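Thiosulfate sulfurtransferase (Pseudomonas aeruginosa, PDB 1YT8) probably transfers sulfur from thiosulfate to cyanide, using a chain of repeated rhodanese-like domains. Local coordinates at residues T282-Y294 / L299-V311. Residues are numbered along the deposited sequence; the frame is centred on the assembly and turned at random.
Sequences TTYLLDVRTPEEY and LPGSRSTPGGQLV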
ATOM      1  N   THR A 282       3.706  19.271  -3.746  1.00 14.97           N
ATOM      2  CA  THR A 282       4.292  17.974  -3.432  1.00 14.42           C
ATOM      3  C   THR A 282       4.349  17.206  -4.751  1.00 13.77           C
ATOM      4  O   THR A 282       3.331  17.050  -5.419  1.00 15.24           O
ATOM      5  CB  THR A 282       3.407  17.173  -2.452  1.00 15.85           C
ATOM      6  OG1 THR A 282       3.342  17.853  -1.193  1.00 15.08           O
ATOM      7  CG2 THR A 282       3.978  15.778  -2.247  1.00 16.78           C
ATOM      8  N   THR A 283       5.533  16.733  -5.123  1.00 13.35           N
ATOM      9  CA  THR A 283       5.700  15.990  -6.368  1.00 14.41           C
ATOM     10  C   THR A 283       6.327  14.628  -6.096  1.00 15.61           C
ATOM     11  O   THR A 283       7.468  14.544  -5.650  1.00 17.45           O
ATOM     12  CB  THR A 283       6.602  16.767  -7.360  1.00 14.80           C
ATOM     13  OG1 THR A 283       6.012  18.043  -7.640  1.00 14.09           O
ATOM     14  CG2 THR A 283       6.759  15.994  -8.665  1.00 15.63           C
ATOM     15  N   TYR A 284       5.570  13.566  -6.356  1.00 15.59           N
ATOM     16  CA  TYR A 284       6.048  12.202  -6.149  1.00 14.90           C
ATOM     17  C   TYR A 284       6.581  11.650  -7.471  1.00 14.43           C
ATOM     18  O   TYR A 284       5.856  11.615  -8.461  1.00 15.79           O
ATOM     19  CB  TYR A 284       4.902  11.290  -5.687  1.00 14.70           C
ATOM     20  CG  TYR A 284       4.228  11.659  -4.382  1.00 15.10           C
ATOM     21  CD1 TYR A 284       4.841  11.403  -3.154  1.00 15.27           C
ATOM     22  CD2 TYR A 284       2.946  12.210  -4.374  1.00 16.00           C
ATOM     23  CE1 TYR A 284       4.188  11.681  -1.947  1.00 15.50           C
ATOM     24  CE2 TYR A 284       2.286  12.493  -3.176  1.00 16.22           C
ATOM     25  CZ  TYR A 284       2.912  12.225  -1.970  1.00 15.80           C
ATOM     26  OH  TYR A 284       2.263  12.504  -0.796  1.00 13.83           O
ATOM     27  N   LEU A 285       7.839  11.219  -7.484  1.00 15.87           N
ATOM     28  CA  LEU A 285       8.446  10.636  -8.683  1.00 16.10           C
ATOM     29  C   LEU A 285       8.350   9.121  -8.496  1.00 14.61           C
ATOM     30  O   LEU A 285       9.047   8.553  -7.655  1.00 16.28           O
ATOM     31  CB  LEU A 285       9.911  11.064  -8.796  1.00 15.44           C
ATOM     32  CG  LEU A 285      10.691  10.543 -10.007  1.00 16.61           C
ATOM     33  CD1 LEU A 285      10.003  10.987 -11.302  1.00 15.46           C
ATOM     34  CD2 LEU A 285      12.118  11.070  -9.950  1.00 15.05           C
ATOM     35  N   LEU A 286       7.501   8.475  -9.291  1.00 16.12           N
ATOM     36  CA  LEU A 286       7.254   7.036  -9.157  1.00 15.87           C
ATOM     37  C   LEU A 286       7.541   6.157 -10.381  1.00 14.04           C
ATOM     38  O   LEU A 286       7.118   6.469 -11.489  1.00 15.49           O
ATOM     39  CB  LEU A 286       5.800   6.840  -8.737  1.00 15.34           C
ATOM     40  CG  LEU A 286       5.310   7.790  -7.638  1.00 16.29           C
ATOM     41  CD1 LEU A 286       3.801   7.671  -7.505  1.00 15.03           C
ATOM     42  CD2 LEU A 286       5.999   7.469  -6.323  1.00 15.37           C
ATOM     43  N   ASP A 287       8.237   5.043 -10.149  1.00 14.67           N
ATOM     44  CA  ASP A 287       8.607   4.071 -11.188  1.00 13.64           C
ATOM     45  C   ASP A 287       7.584   2.924 -11.156  1.00 13.10           C
ATOM     46  O   ASP A 287       7.537   2.162 -10.188  1.00 12.30           O
ATOM     47  CB  ASP A 287      10.009   3.522 -10.889  1.00 14.39           C
ATOM     48  CG  ASP A 287      10.597   2.714 -12.041  1.00 18.09           C
ATOM     49  OD1 ASP A 287       9.885   1.865 -12.622  1.00 16.64           O
ATOM     50  OD2 ASP A 287      11.791   2.918 -12.353  1.00 17.79           O
ATOM     51  N   VAL A 288       6.781   2.795 -12.212  1.00 13.20           N
ATOM     52  CA  VAL A 288       5.741   1.763 -12.264  1.00 12.63           C
ATOM     53  C   VAL A 288       6.122   0.397 -12.850  1.00 13.50           C
ATOM     54  O   VAL A 288       5.255  -0.467 -13.044  1.00 14.20           O
ATOM     55  CB  VAL A 288       4.494   2.288 -13.021  1.00 10.96           C
ATOM     56  CG1 VAL A 288       3.922   3.507 -12.300  1.00 10.86           C
ATOM     57  CG2 VAL A 288       4.851   2.639 -14.465  1.00 14.38           C
ATOM     58  N   ARG A 289       7.404   0.191 -13.127  1.00 13.25           N
ATOM     59  CA  ARG A 289       7.862  -1.083 -13.679  1.00 14.10           C
ATOM     60  C   ARG A 289       7.947  -2.132 -12.566  1.00 13.65           C
ATOM     61  O   ARG A 289       7.622  -1.847 -11.412  1.00 13.52           O
ATOM     62  CB  ARG A 289       9.234  -0.903 -14.334  1.00 15.36           C
ATOM     63  CG  ARG A 289       9.273   0.174 -15.408  1.00 16.01           C
ATOM     64  CD  ARG A 289      10.702   0.415 -15.861  1.00 15.52           C
ATOM     65  NE  ARG A 289      11.530   0.857 -14.742  1.00 17.23           N
ATOM     66  CZ  ARG A 289      12.849   0.731 -14.690  1.00 18.63           C
ATOM     67  NH1 ARG A 289      13.505   0.173 -15.701  1.00 17.94           N
ATOM     68  NH2 ARG A 289      13.509   1.146 -13.617  1.00 19.17           N
ATOM     69  N   THR A 290       8.375  -3.345 -12.913  1.00 12.50           N
ATOM     70  CA  THR A 290       8.502  -4.418 -11.924  1.00 13.52           C
ATOM     71  C   THR A 290       9.620  -4.093 -10.936  1.00 14.36           C
ATOM     72  O   THR A 290      10.499  -3.283 -11.225  1.00 15.54           O
ATOM     73  CB  THR A 290       8.837  -5.780 -12.586  1.00 14.38           C
ATOM     74  OG1 THR A 290      10.125  -5.707 -13.218  1.00 17.07           O
ATOM     75  CG2 THR A 290       7.779  -6.146 -13.621  1.00 13.55           C
ATOM     76  N   PRO A 291       9.590  -4.711  -9.744  1.00 15.97           N
ATOM     77  CA  PRO A 291      10.632  -4.456  -8.744  1.00 18.97           C
ATOM     78  C   PRO A 291      12.030  -4.778  -9.286  1.00 19.92           C
ATOM     79  O   PRO A 291      12.991  -4.054  -9.024  1.00 19.85           O
ATOM     80  CB  PRO A 291      10.232  -5.379  -7.594  1.00 18.04           C
ATOM     81  CG  PRO A 291       8.731  -5.362  -7.672  1.00 16.59           C
ATOM     82  CD  PRO A 291       8.500  -5.522  -9.168  1.00 16.81           C
ATOM     83  N   GLU A 292      12.125  -5.866 -10.047  1.00 20.46           N
ATOM     84  CA  GLU A 292      13.393  -6.308 -10.625  1.00 20.63           C
ATOM     85  C   GLU A 292      14.003  -5.257 -11.549  1.00 21.05           C
ATOM     86  O   GLU A 292      15.198  -4.973 -11.475  1.00 20.46           O
ATOM     87  CB  GLU A 292      13.200  -7.612 -11.406  1.00 22.56           C
ATOM     88  CG  GLU A 292      12.843  -8.845 -10.575  1.00 26.87           C
ATOM     89  CD  GLU A 292      11.447  -8.795  -9.960  1.00 28.33           C
ATOM     90  OE1 GLU A 292      10.525  -8.228 -10.582  1.00 26.76           O
ATOM     91  OE2 GLU A 292      11.269  -9.345  -8.853  1.00 31.59           O
ATOM     92  N   GLU A 293      13.179  -4.695 -12.427  1.00 19.09           N
ATOM     93  CA  GLU A 293      13.638  -3.671 -13.356  1.00 19.78           C
ATOM     94  C   GLU A 293      14.118  -2.447 -12.586  1.00 19.83           C
ATOM     95  O   GLU A 293      15.166  -1.881 -12.891  1.00 18.59           O
ATOM     96  CB  GLU A 293      12.503  -3.277 -14.296  1.00 18.80           C
ATOM     97  CG  GLU A 293      12.150  -4.348 -15.305  1.00 19.30           C
ATOM     98  CD  GLU A 293      10.857  -4.048 -16.023  1.00 19.79           C
ATOM     99  OE1 GLU A 293       9.785  -4.219 -15.404  1.00 18.84           O
ATOM    100  OE2 GLU A 293      10.914  -3.631 -17.199  1.00 19.86           O
ATOM    101  N   TYR A 294      13.340  -2.050 -11.586  1.00 18.48           N
ATOM    102  CA  TYR A 294      13.679  -0.901 -10.759  1.00 20.44           C
ATOM    103  C   TYR A 294      15.071  -1.074 -10.145  1.00 20.42           C
ATOM    104  O   TYR A 294      15.933  -0.208 -10.294  1.00 19.33           O
ATOM    105  CB  TYR A 294      12.647  -0.736  -9.640  1.00 20.37           C
ATOM    106  CG  TYR A 294      12.960   0.389  -8.675  1.00 22.38           C
ATOM    107  CD1 TYR A 294      12.607   1.706  -8.970  1.00 22.40           C
ATOM    108  CD2 TYR A 294      13.635   0.138  -7.478  1.00 21.80           C
ATOM    109  CE1 TYR A 294      12.917   2.750  -8.090  1.00 22.94           C
ATOM    110  CE2 TYR A 294      13.953   1.174  -6.594  1.00 21.59           C
ATOM    111  CZ  TYR A 294      13.591   2.475  -6.909  1.00 23.04           C
ATOM    112  OH  TYR A 294      13.902   3.499  -6.043  1.00 20.89           O
ATOM    113  N   LEU A 299      15.681   5.957 -11.981  1.00 23.70           N
ATOM    114  CA  LEU A 299      15.997   7.376 -11.881  1.00 24.23           C
ATOM    115  C   LEU A 299      16.253   7.802 -10.448  1.00 24.35           C
ATOM    116  O   LEU A 299      15.541   7.393  -9.532  1.00 22.30           O
ATOM    117  CB  LEU A 299      14.861   8.233 -12.449  1.00 25.34           C
ATOM    118  CG  LEU A 299      14.907   8.593 -13.934  1.00 26.52           C
ATOM    119  CD1 LEU A 299      14.778   7.344 -14.789  1.00 27.76           C
ATOM    120  CD2 LEU A 299      13.783   9.564 -14.239  1.00 27.37           C
ATOM    121  N   PRO A 300      17.281   8.635 -10.232  1.00 25.34           N
ATOM    122  CA  PRO A 300      17.577   9.088  -8.872  1.00 24.29           C
ATOM    123  C   PRO A 300      16.363   9.817  -8.307  1.00 22.91           C
ATOM    124  O   PRO A 300      15.733  10.615  -9.004  1.00 22.55           O
ATOM    125  CB  PRO A 300      18.766  10.025  -9.072  1.00 26.10           C
ATOM    126  CG  PRO A 300      19.465   9.425 -10.259  1.00 26.99           C
ATOM    127  CD  PRO A 300      18.307   9.106 -11.180  1.00 26.88           C
ATOM    128  N   GLY A 301      16.027   9.527  -7.056  1.00 21.71           N
ATOM    129  CA  GLY A 301      14.896  10.187  -6.430  1.00 22.58           C
ATOM    130  C   GLY A 301      13.558   9.510  -6.653  1.00 21.35           C
ATOM    131  O   GLY A 301      12.560   9.908  -6.052  1.00 23.17           O
ATOM    132  N   SER A 302      13.523   8.493  -7.509  1.00 21.06           N
ATOM    133  CA  SER A 302      12.271   7.796  -7.776  1.00 18.01           C
ATOM    134  C   SER A 302      12.058   6.638  -6.809  1.00 17.48           C
ATOM    135  O   SER A 302      13.014   6.042  -6.309  1.00 17.59           O
ATOM    136  CB  SER A 302      12.232   7.290  -9.226  1.00 16.40           C
ATOM    137  OG  SER A 302      13.206   6.289  -9.471  1.00 17.88           O
ATOM    138  N   ARG A 303      10.791   6.344  -6.535  1.00 18.62           N
ATOM    139  CA  ARG A 303      10.408   5.264  -5.634  1.00 18.97           C
ATOM    140  C   ARG A 303       9.797   4.148  -6.472  1.00 18.48           C
ATOM    141  O   ARG A 303       9.170   4.412  -7.498  1.00 19.85           O
ATOM    142  CB  ARG A 303       9.381   5.767  -4.613  1.00 18.64           C
ATOM    143  CG  ARG A 303       8.825   4.684  -3.691  1.00 19.85           C
ATOM    144  CD  ARG A 303       7.833   5.239  -2.667  1.00 20.95           C
ATOM    145  NE  ARG A 303       7.362   4.185  -1.772  1.00 22.15           N
ATOM    146  CZ  ARG A 303       6.628   4.379  -0.680  1.00 24.20           C
ATOM    147  NH1 ARG A 303       6.259   5.602  -0.316  1.00 23.69           N
ATOM    148  NH2 ARG A 303       6.270   3.339   0.059  1.00 22.46           N
ATOM    149  N   SER A 304       9.981   2.905  -6.047  1.00 18.52           N
ATOM    150  CA  SER A 304       9.428   1.777  -6.786  1.00 18.02           C
ATOM    151  C   SER A 304       7.981   1.535  -6.393  1.00 17.11           C
ATOM    152  O   SER A 304       7.690   1.172  -5.254  1.00 16.38           O
ATOM    153  CB  SER A 304      10.238   0.507  -6.523  1.00 19.47           C
ATOM    154  OG  SER A 304       9.682  -0.597  -7.221  1.00 18.79           O
ATOM    155  N   THR A 305       7.073   1.747  -7.338  1.00 15.70           N
ATOM    156  CA  THR A 305       5.655   1.524  -7.092  1.00 14.80           C
ATOM    157  C   THR A 305       5.038   0.881  -8.338  1.00 14.51           C
ATOM    158  O   THR A 305       4.427   1.562  -9.159  1.00 14.67           O
ATOM    159  CB  THR A 305       4.906   2.855  -6.764  1.00 14.21           C
ATOM    160  OG1 THR A 305       4.909   3.716  -7.909  1.00 15.83           O
ATOM    161  CG2 THR A 305       5.574   3.577  -5.605  1.00 13.73           C
ATOM    162  N   PRO A 306       5.207  -0.442  -8.498  1.00 13.22           N
ATOM    163  CA  PRO A 306       4.648  -1.143  -9.659  1.00 14.22           C
ATOM    164  C   PRO A 306       3.251  -0.600  -9.962  1.00 13.07           C
ATOM    165  O   PRO A 306       2.421  -0.475  -9.066  1.00 12.61           O
ATOM    166  CB  PRO A 306       4.644  -2.597  -9.203  1.00 15.02           C
ATOM    167  CG  PRO A 306       5.905  -2.670  -8.394  1.00 14.64           C
ATOM    168  CD  PRO A 306       5.850  -1.391  -7.570  1.00 14.39           C
ATOM    169  N   GLY A 307       3.016  -0.267 -11.226  1.00 12.43           N
ATOM    170  CA  GLY A 307       1.749   0.310 -11.648  1.00 12.81           C
ATOM    171  C   GLY A 307       0.443  -0.220 -11.091  1.00 12.14           C
ATOM    172  O   GLY A 307      -0.375   0.550 -10.583  1.00 11.36           O
ATOM    173  N   GLY A 308       0.229  -1.525 -11.209  1.00 12.45           N
ATOM    174  CA  GLY A 308      -1.006  -2.121 -10.723  1.00 13.27           C
ATOM    175  C   GLY A 308      -1.266  -1.843  -9.255  1.00 12.46           C
ATOM    176  O   GLY A 308      -2.397  -1.568  -8.853  1.00 12.64           O
ATOM    177  N   GLN A 309      -0.215  -1.914  -8.450  1.00 12.51           N
ATOM    178  CA  GLN A 309      -0.350  -1.656  -7.025  1.00 12.48           C
ATOM    179  C   GLN A 309      -0.401  -0.166  -6.700  1.00 12.52           C
ATOM    180  O   GLN A 309      -0.932   0.222  -5.662  1.00 15.98           O
ATOM    181  CB  GLN A 309       0.785  -2.335  -6.260  1.00 12.33           C
ATOM    182  CG  GLN A 309       0.668  -3.853  -6.250  1.00 13.38           C
ATOM    183  CD  GLN A 309      -0.704  -4.323  -5.790  1.00 13.22           C
ATOM    184  OE1 GLN A 309      -1.548  -4.713  -6.602  1.00 16.39           O
ATOM    185  NE2 GLN A 309      -0.940  -4.275  -4.480  1.00 12.56           N
ATOM    186  N   LEU A 310       0.149   0.673  -7.573  1.00 14.27           N
ATOM    187  CA  LEU A 310       0.095   2.116  -7.330  1.00 13.23           C
ATOM    188  C   LEU A 310      -1.368   2.534  -7.474  1.00 12.87           C
ATOM    189  O   LEU A 310      -1.878   3.369  -6.720  1.00 13.23           O
ATOM    190  CB  LEU A 310       0.953   2.874  -8.346  1.00 13.56           C
ATOM    191  CG  LEU A 310       0.884   4.409  -8.301  1.00 14.89           C
ATOM    192  CD1 LEU A 310       1.298   4.920  -6.929  1.00 15.12           C
ATOM    193  CD2 LEU A 310       1.794   4.991  -9.376  1.00 12.85           C
ATOM    194  N   VAL A 311      -2.043   1.930  -8.445  1.00 13.41           N
ATOM    195  CA  VAL A 311      -3.446   2.219  -8.696  1.00 13.31           C
ATOM    196  C   VAL A 311      -4.338   1.607  -7.611  1.00 13.22           C
ATOM    197  O   VAL A 311      -5.370   2.176  -7.259  1.00 15.22           O
ATOM    198  CB  VAL A 311      -3.865   1.693 -10.093  1.00 14.53           C
ATOM    199  CG1 VAL A 311      -5.375   1.856 -10.305  1.00 12.01           C
ATOM    200  CG2 VAL A 311      -3.104   2.471 -11.177  1.00 13.58           C
TER
HETATM  201  O   HOH W   1       9.653   9.296  -4.848  1.00 21.98           O
HETATM  202  O   HOH W   2       9.038  -0.086  -9.720  1.00 15.21           O
HETATM  203  O   HOH W   3      12.864   5.323 -12.055  1.00 20.12           O
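Leu286 and Asp287 pair in parallel with Arg303 and Ser304, and the backbone bonds Arg303 N to Leu285 O, Asp287 N to Arg303 O and Thr305 N to Asp287 O join the strands. Beyond the strands, Gly307 N, at the start of helix 307-312, donates to Val288 O (2.9 Å). Tyr294 lies across strand 303-304. Its ring sits face-on over Ser304 CB, 3.4 Å from the ring centroid to that carbon, a CH-pi contact. With chi1 at 177°, CG is trans to the backbone N of Tyr294, which carries the ring out over strand 303-304, and Tyr294 OH donates to Ser302 O at 2.7 Å. This is a beta-alpha-beta unit of a rhodanese-like domain: helix 291-296 links strand 283-287 to its neighbour 303-304, an outermost strand of the five-stranded parallel sheet. On the sheet face of Leu286, CD1 of that residue meets Leu310 CD1 at 3.8 Å, the two side chains nearly at right angles. Val288 CG1 also reaches Leu310, at CD2. Thr305 OG1 is buried against Leu286 CB and has no polar partner. On the other face, the Arg289 guanidinium meets the Asp287 carboxylate edge to edge, NE on OD1 and NH2 on OD2, a salt bridge. NH2 also donates to Gly297 O, and NH1 forms a salt bridge with Asp330. A water joins Asp287 OD2 to Ser302 OG and Leu299 N.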